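Side-chain contacts in DNA polymerase (Bacillus phage phi29, PDB 2PY5), which copies the phage genome by protein-primed, strand-displacing DNA synthesis with high processivity and proofreads through a 3'-5' exonuclease: residues Gly197-Asp200 with Lys206-Lys209; Lys538-Phe543 with Arg552-Lys557; Lys7-Ala12 with His35-Ile40; Glu272-Trp277 with His284-Arg289. The protein carries 2 engineered substitutions. One frame throughout, in Å; residues are numbered along the deposited sequence. Where two conformers were deposited one is given.

Contact 1: residues Gly197-Asp200 with Lys206-Lys209. With EDO (1,2-ethanediol), chain M.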
# COMPACT_ATOMS: atom_id res chain seq x y z
N GLY F 197 -17.90 4.62 3.62
CA GLY F 197 -18.04 5.51 4.79
C GLY F 197 -18.13 6.96 4.40
O GLY F 197 -18.96 7.71 4.95
N PHE F 198 -17.31 7.35 3.45
CA PHE F 198 -17.36 8.71 2.91
C PHE F 198 -18.71 8.99 2.27
O PHE F 198 -19.34 10.03 2.54
CB PHE F 198 -16.25 8.89 1.90
CG PHE F 198 -16.24 10.22 1.24
CD1 PHE F 198 -16.03 11.37 1.99
CD2 PHE F 198 -16.46 10.33 -0.11
CE1 PHE F 198 -16.03 12.62 1.37
CE2 PHE F 198 -16.46 11.58 -0.73
CZ PHE F 198 -16.25 12.71 0.00
N LYS F 199 -19.19 8.08 1.42
CA LYS F 199 -20.54 8.25 0.83
C LYS F 199 -21.64 8.36 1.87
O LYS F 199 -22.58 9.15 1.71
CB LYS F 199 -20.87 7.13 -0.13
CG LYS F 199 -20.03 7.20 -1.35
CD LYS F 199 -20.41 6.12 -2.32
CE LYS F 199 -19.59 6.22 -3.58
NZ LYS F 199 -19.82 5.06 -4.49
N ASP F 200 -21.53 7.59 2.94
CA ASP F 200 -22.52 7.65 4.04
C ASP F 200 -22.59 9.07 4.59
O ASP F 200 -23.69 9.58 4.91
CB ASP F 200 -22.15 6.72 5.20
CG ASP F 200 -22.38 5.23 4.90
OD1 ASP F 200 -23.01 4.89 3.88
OD2 ASP F 200 -21.89 4.41 5.71
N LYS F 206 -25.34 13.64 -2.96
CA LYS F 206 -24.31 14.65 -3.17
C LYS F 206 -23.13 14.06 -3.94
O LYS F 206 -22.61 14.70 -4.85
CB LYS F 206 -23.81 15.24 -1.85
CG LYS F 206 -22.77 16.36 -2.04
CD LYS F 206 -22.46 17.15 -0.77
CE LYS F 206 -21.38 18.20 -1.01
NZ LYS F 206 -20.84 18.78 0.28
N PHE F 207 -22.71 12.86 -3.57
CA PHE F 207 -21.56 12.22 -4.24
C PHE F 207 -21.78 12.19 -5.76
O PHE F 207 -20.89 12.55 -6.52
CB PHE F 207 -21.34 10.80 -3.70
CG PHE F 207 -20.06 10.18 -4.15
CD1 PHE F 207 -18.95 10.17 -3.32
CD2 PHE F 207 -19.96 9.62 -5.42
CE1 PHE F 207 -17.75 9.60 -3.76
CE2 PHE F 207 -18.75 9.07 -5.85
CZ PHE F 207 -17.66 9.07 -5.02
N LYS F 208 -22.96 11.76 -6.19
CA LYS F 208 -23.27 11.66 -7.61
C LYS F 208 -23.26 13.02 -8.31
O LYS F 208 -22.88 13.13 -9.48
CB LYS F 208 -24.64 11.00 -7.81
CG LYS F 208 -24.68 9.55 -7.40
CD LYS F 208 -26.11 9.04 -7.50
CE LYS F 208 -26.20 7.56 -7.22
NZ LYS F 208 -27.59 7.21 -6.80
N LYS F 209 -23.67 14.05 -7.59
CA LYS F 209 -23.75 15.39 -8.15
C LYS F 209 -22.36 15.98 -8.32
O LYS F 209 -22.05 16.56 -9.37
CB LYS F 209 -24.59 16.28 -7.23
CG LYS F 209 -24.91 17.65 -7.80
CD LYS F 209 -25.97 18.33 -6.96
CE LYS F 209 -26.42 19.65 -7.57
NZ LYS F 209 -27.67 20.15 -6.89
C1 EDO M . -23.07 9.68 -10.95
O1 EDO M . -23.22 11.10 -11.10
C2 EDO M . -21.60 9.31 -10.72
O2 EDO M . -21.16 9.58 -9.39

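Contact 2: residues Lys538-Phe543 with Arg552-Lys557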
# COMPACT_ATOMS: atom_id res chain seq x y z
N LYS F 538 17.94 -7.05 7.32
CA LYS F 538 18.18 -5.86 8.16
C LYS F 538 19.03 -6.16 9.42
O LYS F 538 19.85 -5.33 9.84
CB LYS F 538 16.85 -5.19 8.54
CG LYS F 538 16.21 -4.42 7.39
CD LYS F 538 14.95 -3.67 7.83
CE LYS F 538 14.55 -2.64 6.77
NZ LYS F 538 13.29 -1.91 7.10
N LYS F 539 18.84 -7.34 10.00
CA LYS F 539 19.66 -7.80 11.13
C LYS F 539 21.16 -7.87 10.80
O LYS F 539 22.00 -7.74 11.69
CB LYS F 539 19.18 -9.17 11.62
CG LYS F 539 19.91 -9.64 12.87
CD LYS F 539 19.35 -10.89 13.48
CE LYS F 539 19.99 -11.13 14.84
NZ LYS F 539 19.70 -12.47 15.40
N GLU F 540 21.49 -8.07 9.53
CA GLU F 540 22.89 -8.22 9.09
C GLU F 540 23.60 -6.88 8.93
O GLU F 540 24.83 -6.82 8.88
CB GLU F 540 22.94 -8.96 7.74
CG GLU F 540 22.12 -10.25 7.65
CD GLU F 540 22.89 -11.49 8.07
OE1 GLU F 540 24.13 -11.51 7.92
OE2 GLU F 540 22.26 -12.46 8.53
N VAL F 541 22.82 -5.80 8.83
CA VAL F 541 23.36 -4.49 8.49
C VAL F 541 24.04 -3.80 9.68
O VAL F 541 23.55 -3.84 10.82
CB VAL F 541 22.24 -3.57 7.93
CG1 VAL F 541 22.76 -2.16 7.69
CG2 VAL F 541 21.64 -4.16 6.64
N THR F 542 25.18 -3.16 9.41
CA THR F 542 25.87 -2.30 10.36
C THR F 542 26.35 -1.06 9.62
O THR F 542 26.39 -1.04 8.40
CB THR F 542 27.12 -3.01 10.95
OG1 THR F 542 28.09 -3.19 9.91
CG2 THR F 542 26.76 -4.34 11.53
N PHE F 543 26.74 -0.02 10.35
CA PHE F 543 27.33 1.15 9.70
C PHE F 543 28.56 0.79 8.88
O PHE F 543 28.80 1.39 7.84
CB PHE F 543 27.67 2.25 10.71
CG PHE F 543 26.62 3.33 10.81
CD1 PHE F 543 25.52 3.17 11.63
CD2 PHE F 543 26.73 4.49 10.05
CE1 PHE F 543 24.54 4.16 11.71
CE2 PHE F 543 25.76 5.49 10.13
CZ PHE F 543 24.67 5.32 10.96
N ARG F 552 22.97 -10.30 0.29
CA ARG F 552 22.64 -11.49 1.07
C ARG F 552 21.67 -12.35 0.27
O ARG F 552 20.73 -11.84 -0.34
CB ARG F 552 22.00 -11.12 2.42
CG ARG F 552 22.92 -10.38 3.39
CD ARG F 552 24.06 -11.25 3.89
NE ARG F 552 24.83 -10.60 4.95
CZ ARG F 552 25.79 -9.70 4.76
NH1 ARG F 552 26.12 -9.31 3.53
NH2 ARG F 552 26.42 -9.17 5.80
N LYS F 553 21.89 -13.66 0.26
CA LYS F 553 20.99 -14.58 -0.45
C LYS F 553 19.90 -15.06 0.50
O LYS F 553 19.83 -16.23 0.87
CB LYS F 553 21.77 -15.75 -1.03
CG LYS F 553 20.98 -16.54 -2.04
CD LYS F 553 21.81 -17.65 -2.64
CE LYS F 553 20.97 -18.53 -3.54
NZ LYS F 553 20.07 -17.73 -4.42
N MET F 554 19.04 -14.11 0.87
CA MET F 554 18.10 -14.31 1.95
C MET F 554 16.72 -13.74 1.66
O MET F 554 15.88 -13.71 2.56
CB MET F 554 18.62 -13.64 3.22
CG MET F 554 19.96 -14.14 3.70
SD MET F 554 20.48 -13.28 5.19
CE MET F 554 19.90 -14.40 6.45
N LYS F 555 16.47 -13.30 0.42
CA LYS F 555 15.18 -12.68 0.09
C LYS F 555 14.26 -13.69 -0.56
O LYS F 555 14.53 -14.14 -1.67
CB LYS F 555 15.34 -11.47 -0.83
CG LYS F 555 14.04 -10.66 -0.99
CD LYS F 555 14.20 -9.58 -2.02
CE LYS F 555 12.94 -8.72 -2.14
NZ LYS F 555 13.23 -7.44 -2.85
N PRO F 556 13.17 -14.05 0.13
CA PRO F 556 12.21 -14.96 -0.48
C PRO F 556 11.58 -14.38 -1.75
O PRO F 556 11.12 -13.22 -1.74
CB PRO F 556 11.14 -15.13 0.61
CG PRO F 556 11.77 -14.68 1.86
CD PRO F 556 12.78 -13.66 1.49
N LYS F 557 11.59 -15.18 -2.82
CA LYS F 557 10.94 -14.85 -4.08
C LYS F 557 9.98 -15.99 -4.44
O LYS F 557 10.37 -17.14 -4.44
CB LYS F 557 11.97 -14.69 -5.19

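Contact 3: residues Lys7-Ala12 with His35-Ile40. Engineered in segment 7-12: Ala12 (natural residue Asp).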
# COMPACT_ATOMS: atom_id res chain seq x y z
N LYS F 7 -21.62 -18.27 7.22
CA LYS F 7 -20.53 -18.31 8.19
C LYS F 7 -19.25 -17.79 7.55
O LYS F 7 -19.13 -17.76 6.32
CB LYS F 7 -20.32 -19.73 8.70
CG LYS F 7 -21.44 -20.25 9.61
CD LYS F 7 -21.14 -21.69 10.02
CE LYS F 7 -21.53 -22.00 11.44
NZ LYS F 7 -20.95 -23.32 11.87
N MET F 8 -18.31 -17.37 8.41
CA MET F 8 -17.02 -16.83 7.98
C MET F 8 -15.91 -17.51 8.76
O MET F 8 -15.99 -17.65 9.99
CB MET F 8 -16.93 -15.33 8.23
CG MET F 8 -18.09 -14.53 7.70
SD MET F 8 -18.09 -12.81 8.28
CE MET F 8 -18.23 -13.00 10.05
N TYR F 9 -14.86 -17.88 8.04
CA TYR F 9 -13.73 -18.58 8.64
C TYR F 9 -12.43 -17.92 8.29
O TYR F 9 -12.24 -17.50 7.16
CB TYR F 9 -13.67 -20.03 8.14
CG TYR F 9 -14.82 -20.89 8.64
CD1 TYR F 9 -16.04 -20.89 7.99
CD2 TYR F 9 -14.67 -21.67 9.77
CE1 TYR F 9 -17.09 -21.67 8.43
CE2 TYR F 9 -15.71 -22.43 10.24
CZ TYR F 9 -16.93 -22.44 9.58
OH TYR F 9 -17.97 -23.22 10.06
N SER F 10 -11.54 -17.90 9.27
CA SER F 10 -10.13 -17.57 9.11
C SER F 10 -9.32 -18.84 8.89
O SER F 10 -9.39 -19.76 9.70
CB SER F 10 -9.63 -16.89 10.38
OG SER F 10 -8.26 -16.62 10.29
N CYS F 11 -8.54 -18.87 7.81
CA CYS F 11 -7.81 -20.07 7.38
C CYS F 11 -6.33 -19.84 7.15
O CYS F 11 -5.90 -18.73 6.91
CB CYS F 11 -8.42 -20.56 6.07
SG CYS F 11 -10.18 -20.97 6.15
N ALA F 12 -5.54 -20.90 7.22
CA ALA F 12 -4.12 -20.83 6.90
C ALA F 12 -3.61 -22.18 6.45
O ALA F 12 -4.17 -23.22 6.83
CB ALA F 12 -3.31 -20.38 8.10
N HIS F 35 -14.75 -18.46 17.90
CA HIS F 35 -13.35 -18.90 17.83
C HIS F 35 -13.15 -20.27 18.49
O HIS F 35 -12.05 -20.81 18.44
CB HIS F 35 -12.39 -17.83 18.40
CG HIS F 35 -12.52 -16.48 17.77
ND1 HIS F 35 -12.10 -15.33 18.40
CD2 HIS F 35 -13.06 -16.08 16.60
CE1 HIS F 35 -12.36 -14.28 17.63
NE2 HIS F 35 -12.95 -14.71 16.53
N SER F 36 -14.20 -20.84 19.07
CA SER F 36 -14.15 -22.19 19.62
C SER F 36 -14.34 -23.29 18.56
O SER F 36 -13.98 -24.44 18.80
CB SER F 36 -15.20 -22.37 20.75
OG SER F 36 -16.49 -22.67 20.24
N GLU F 37 -14.91 -22.93 17.41
CA GLU F 37 -15.08 -23.88 16.30
C GLU F 37 -13.89 -23.77 15.36
O GLU F 37 -13.76 -22.79 14.61
CB GLU F 37 -16.36 -23.58 15.51
CG GLU F 37 -16.61 -24.59 14.39
CD GLU F 37 -17.56 -24.11 13.33
OE1 GLU F 37 -18.41 -23.23 13.62
OE2 GLU F 37 -17.47 -24.63 12.20
N TYR F 38 -13.02 -24.77 15.41
CA TYR F 38 -11.81 -24.74 14.62
C TYR F 38 -11.30 -26.15 14.37
O TYR F 38 -11.66 -27.09 15.09
CB TYR F 38 -10.75 -23.87 15.31
CG TYR F 38 -9.98 -24.59 16.38
CD1 TYR F 38 -8.74 -25.15 16.09
CD2 TYR F 38 -10.49 -24.74 17.65
CE1 TYR F 38 -8.03 -25.82 17.03
CE2 TYR F 38 -9.77 -25.42 18.62
CZ TYR F 38 -8.54 -25.96 18.29
OH TYR F 38 -7.81 -26.64 19.24
N LYS F 39 -10.47 -26.29 13.35
CA LYS F 39 -9.84 -27.57 13.07
C LYS F 39 -8.49 -27.36 12.39
O LYS F 39 -8.34 -26.49 11.53
CB LYS F 39 -10.74 -28.43 12.19
CG LYS F 39 -10.17 -29.85 11.99
CD LYS F 39 -11.19 -30.88 11.53
CE LYS F 39 -10.53 -32.24 11.27
NZ LYS F 39 -10.12 -32.97 12.52
N ILE F 40 -7.52 -28.15 12.83
CA ILE F 40 -6.21 -28.20 12.20
C ILE F 40 -5.93 -29.64 11.77
O ILE F 40 -6.15 -30.58 12.54
CB ILE F 40 -5.12 -27.69 13.16
CG1 ILE F 40 -5.32 -26.18 13.39
CG2 ILE F 40 -3.71 -27.98 12.63
CD1 ILE F 40 -4.63 -25.66 14.62

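Contact 4: residues Glu272-Trp277 with His284-Arg289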
# COMPACT_ATOMS: atom_id res chain seq x y z
N GLU F 272 -8.28 23.67 -25.67
CA GLU F 272 -7.07 23.51 -26.50
C GLU F 272 -6.06 24.58 -26.10
O GLU F 272 -6.43 25.65 -25.61
CB GLU F 272 -7.41 23.58 -28.00
CG GLU F 272 -8.32 22.45 -28.50
CD GLU F 272 -7.77 21.04 -28.22
OE1 GLU F 272 -6.81 20.62 -28.90
OE2 GLU F 272 -8.32 20.34 -27.33
N GLY F 273 -4.78 24.28 -26.30
CA GLY F 273 -3.75 25.24 -26.00
C GLY F 273 -3.51 25.42 -24.52
O GLY F 273 -3.67 24.47 -23.75
N LYS F 274 -3.10 26.64 -24.15
CA LYS F 274 -2.77 26.99 -22.77
C LYS F 274 -4.01 27.41 -22.00
O LYS F 274 -4.80 28.22 -22.50
CB LYS F 274 -1.75 28.13 -22.75
CG LYS F 274 -1.16 28.46 -21.38
CD LYS F 274 -0.21 29.65 -21.50
CE LYS F 274 0.61 29.89 -20.26
NZ LYS F 274 -0.16 30.57 -19.18
N TYR F 275 -4.17 26.88 -20.79
CA TYR F 275 -5.26 27.27 -19.88
C TYR F 275 -5.31 28.80 -19.71
O TYR F 275 -4.28 29.44 -19.52
CB TYR F 275 -5.02 26.63 -18.52
CG TYR F 275 -5.92 27.07 -17.41
CD1 TYR F 275 -7.23 26.60 -17.30
CD2 TYR F 275 -5.45 27.91 -16.42
CE1 TYR F 275 -8.05 26.99 -16.26
CE2 TYR F 275 -6.25 28.31 -15.37
CZ TYR F 275 -7.56 27.84 -15.29
OH TYR F 275 -8.38 28.22 -14.24
N VAL F 276 -6.53 29.34 -19.79
CA VAL F 276 -6.83 30.75 -19.45
C VAL F 276 -7.55 30.75 -18.11
O VAL F 276 -8.49 29.97 -17.89
CB VAL F 276 -7.67 31.45 -20.52
CG1 VAL F 276 -8.05 32.88 -20.07
CG2 VAL F 276 -6.92 31.49 -21.85
N TRP F 277 -7.05 31.57 -17.18
CA TRP F 277 -7.62 31.69 -15.83
C TRP F 277 -9.13 31.79 -15.87
O TRP F 277 -9.70 32.63 -16.59
CB TRP F 277 -7.04 32.93 -15.12
CG TRP F 277 -7.72 33.30 -13.78
CD1 TRP F 277 -8.34 34.46 -13.49
CD2 TRP F 277 -7.79 32.50 -12.60
NE1 TRP F 277 -8.82 34.44 -12.20
CE2 TRP F 277 -8.49 33.24 -11.63
CE3 TRP F 277 -7.34 31.22 -12.26
CZ2 TRP F 277 -8.75 32.76 -10.34
CZ3 TRP F 277 -7.61 30.74 -10.99
CH2 TRP F 277 -8.31 31.51 -10.05
N HIS F 284 -6.65 23.06 -12.98
CA HIS F 284 -6.56 22.48 -14.30
C HIS F 284 -5.46 21.45 -14.41
O HIS F 284 -4.57 21.40 -13.57
CB HIS F 284 -6.42 23.54 -15.41
CG HIS F 284 -5.07 24.19 -15.51
ND1 HIS F 284 -4.67 25.22 -14.70
CD2 HIS F 284 -4.07 24.00 -16.41
CE1 HIS F 284 -3.44 25.61 -15.05
NE2 HIS F 284 -3.06 24.88 -16.08
N ILE F 285 -5.55 20.65 -15.46
CA ILE F 285 -4.49 19.72 -15.89
C ILE F 285 -4.11 20.20 -17.28
O ILE F 285 -4.97 20.38 -18.13
CB ILE F 285 -4.98 18.26 -15.88
CG1 ILE F 285 -5.18 17.77 -14.44
CG2 ILE F 285 -3.95 17.33 -16.60
CD1 ILE F 285 -5.91 16.43 -14.31
N GLN F 286 -2.81 20.42 -17.48
CA GLN F 286 -2.26 20.96 -18.74
C GLN F 286 -1.41 19.87 -19.39
O GLN F 286 -0.51 19.34 -18.75
CB GLN F 286 -1.41 22.19 -18.45
CG GLN F 286 -0.76 22.85 -19.67
CD GLN F 286 -1.77 23.56 -20.56
OE1 GLN F 286 -2.39 24.57 -20.15
NE2 GLN F 286 -1.92 23.08 -21.80
N HIS F 287 -1.71 19.55 -20.64
CA HIS F 287 -0.82 18.75 -21.49
C HIS F 287 0.19 19.71 -22.10
O HIS F 287 -0.20 20.66 -22.81
CB HIS F 287 -1.61 18.02 -22.57
CG HIS F 287 -0.79 17.08 -23.43
ND1 HIS F 287 -1.27 16.55 -24.60
CD2 HIS F 287 0.47 16.59 -23.28
CE1 HIS F 287 -0.35 15.77 -25.14
NE2 HIS F 287 0.70 15.77 -24.35
N ILE F 288 1.47 19.46 -21.84
CA ILE F 288 2.57 20.33 -22.25
C ILE F 288 3.67 19.45 -22.80
O ILE F 288 3.91 18.38 -22.25
CB ILE F 288 3.09 21.20 -21.05
CG1 ILE F 288 4.28 22.07 -21.45
CG2 ILE F 288 3.42 20.34 -19.83
CD1 ILE F 288 4.61 23.15 -20.41
N ARG F 289 4.34 19.91 -23.86
CA ARG F 289 5.56 19.29 -24.35
C ARG F 289 6.64 20.32 -24.17
O ARG F 289 6.43 21.49 -24.46
CB ARG F 289 5.44 18.90 -25.81
CG ARG F 289 4.57 17.67 -26.05
CD ARG F 289 4.32 17.41 -27.51
NE ARG F 289 5.54 16.94 -28.19
CZ ARG F 289 5.97 15.68 -28.19
NH1 ARG F 289 5.32 14.72 -27.56
NH2 ARG F 289 7.07 15.38 -28.85

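Contact 1: residues Gly197-Asp200 with Lys206-Lys209
The junction where helix 190-202 gives way to the short helix 204-210 brings Phe198 and Lys199 against Phe207. It belongs to the region at residues 192-229 that takes part in DNA binding, terminal-protein interaction and coordination of synthesis with degradation. Lys199 and Phe207 have the nearest alpha carbons, 6.5 Å apart. The lysine chain runs extended from CG and passes over one face of the Phe207 ring, with CE 3.6 Å from the ring centroid and only 7° off the normal, a CH-pi contact. Its ammonium end continues past, NZ lying 4.7 Å from the same centroid in a cation-pi arrangement, so methylene and charge share one face. Closer to the backbone, Lys199 CG touches Phe207 CD1 at 3.7 Å. Phe198 comes to the ring from a different direction: its CE2 meets Phe207 CE1 edge to edge at 3.8 Å, the two side chains crossing at about a right angle. With CG anti to the backbone N (chi1 -170°), Phe207 reaches back toward the first helix, where Leu195 and Ile202 also touch it. The O1 hydroxyl of an ethanediol, probably from the crystallisation liquor, donates to Lys208 O at 2.6 Å. Phe198 also packs against Phe360 and Leu389. The arrangement is a junction of two consecutive helices packed through edge-to-edge phenylalanines, with a lysine stem laid over one ring, within the region that links DNA binding to terminal-protein interaction.

Contact 2: residues Lys538-Phe543 with Arg552-Lys557
Glu540 and Arg552, whose alpha carbons are 8.7 Å apart, face each other from a type I beta turn spanning Lys538 to Val541 and from the strand region 551-561, which turns a corner at Lys553. The gap between backbones is bridged by side chains. Arg552 NE donates to Glu540 OE1 at 3.2 Å in a salt bridge whose N-H...O angle of 176° is almost straight. The oxygen lies at the edge of the guanidinium, practically in its plane, but the nitrogen approaches from above the carboxylate plane, and the two flat groups are turned 76° against each other. This is a single-bond pairing through NE, since NH2 stays 3.9 Å from OE1. The bend of Glu540 at chi2 (-90°) turns the carboxylate back toward NE, while CB itself lies 3.7 Å from Arg552 NE. The second oxygen, OE2, turns to Met554, touching the methyl CE at 3.7 Å and the sulfur SD at 3.9 Å. Lys553 centres an inverse gamma turn, and a classic beta bulge sets Met554 and Lys555 opposite the single residue Asp570 in the antiparallel hairpin of 551-561 and 564-573; segments 538-543 and 552-557 both lie in the polymerisation region. Met554 also rests on Lys536 and Ile537 of helix 535-538, while the main chain of Glu540 is tied to Asn545 through its carbonyl oxygen. Farther along the strand, Pro556 packs on a thymine base of the bound DNA.

Contact 3: residues Lys7-Ala12 with His35-Ile40
Three polar side chains, Lys7 and Tyr9 of segment 7-12 and Glu37 from just before strand 38-41, make this contact; Tyr9 lies on strand 8-15. Its charged element is the salt bridge of Lys7 NZ with Glu37 OE1, a hydrogen bond of 3.1 Å that arrives on the syn side of the oxygen, 23° out of the carboxylate plane. The lysine chain crosses that of Glu37 at about a right angle.

The neutral element is a short hydrogen bond of 2.6 Å, in which Tyr9 OH donates to Glu37 OE2, again from the syn side. That oxygen sits at the edge of the phenol, near the ring plane, and also lies 3.4 Å from Tyr9 CE2. Ring and carboxylate planes are 79° apart. Each carboxylate oxygen thus has its own donor, which fixes the rotation of the group; the nearby ammonium would probably stabilise its negative charge. A weak hydrogen bond of 3.5 Å from Lys7 NZ to Tyr9 OH links the two donors.

Apolar packing and sheet pairing lie behind these polar ends. The Tyr9 ring is buried, edge-to-face with Trp50 and touching Leu58, while the backbone of Tyr9 pairs with Asp57 and Tyr59. Strand 24-31 separates the two strands, and its Asn31 lies against both Lys7 and Tyr9. Glu37 therefore reaches past an intervening strand, at the edge of the mixed sheet of the 3'-5' exonuclease domain. Strand 8-15 leads on to Ala12, an engineered replacement of an aspartate essential for exonucleolysis.

Contact 4: residues Glu272-Trp277 with His284-Arg289
Tyr275 and His284 lie face against face in an offset stack, their centroids 3.9 Å apart and their planes within 10° of parallel. The overlap is displaced so that Tyr275 CG sits over the centre of the imidazole, whereas His284 ND1 falls toward the rim of the phenol, 3.3 Å from Tyr275 CD2. Each CB adds a CH-pi contact with the other ring. Chi1 of 74° places the His284 ring between its backbone N and carbonyl carbon, turned up against the tyrosine.

Beside the stack, the amide of Gln286 grips the loop backbone at two points. Its OE1 accepts from Tyr275 N at 3.0 Å, in the carbonyl plane, and its NE2 donates to Gly273 O at 3.0 Å along a nearly straight N-H...O line of 176°, from above the plane of that carbonyl. The other N-H goes to His287 O at 3.1 Å, so three bonds hold the amide's rotation.

Farther out, Tyr275 OH is bonded to Tyr281 O and Asp278 N, and Asn330 OD1 accepts from His284 N. The loop following strand 267-272 is thus fastened to strand 283-294, which lies in an antiparallel sheet between strands 324-329 and 340-356.

The four contacts are spread through the polymerase and none touches another. Contact 3, in the exonuclease domain, and contact 4, in the polymerisation region, lie on opposite sides of the chain's centre, their own centres about 56 Å apart. Contact 1 falls between these two in sequence, its nearest atoms about 18 Å from contact 3 and about 17 Å from contact 4. Contact 2, late in the chain, comes back to within about 17 Å of contact 3 (nearest atoms), and the Met554 side chain is about 12 Å from that of Asp145, a magnesium ligand. The bound DNA is nearest to contact 2, at about 4 Å; contact 4 stays farther from it than the other three.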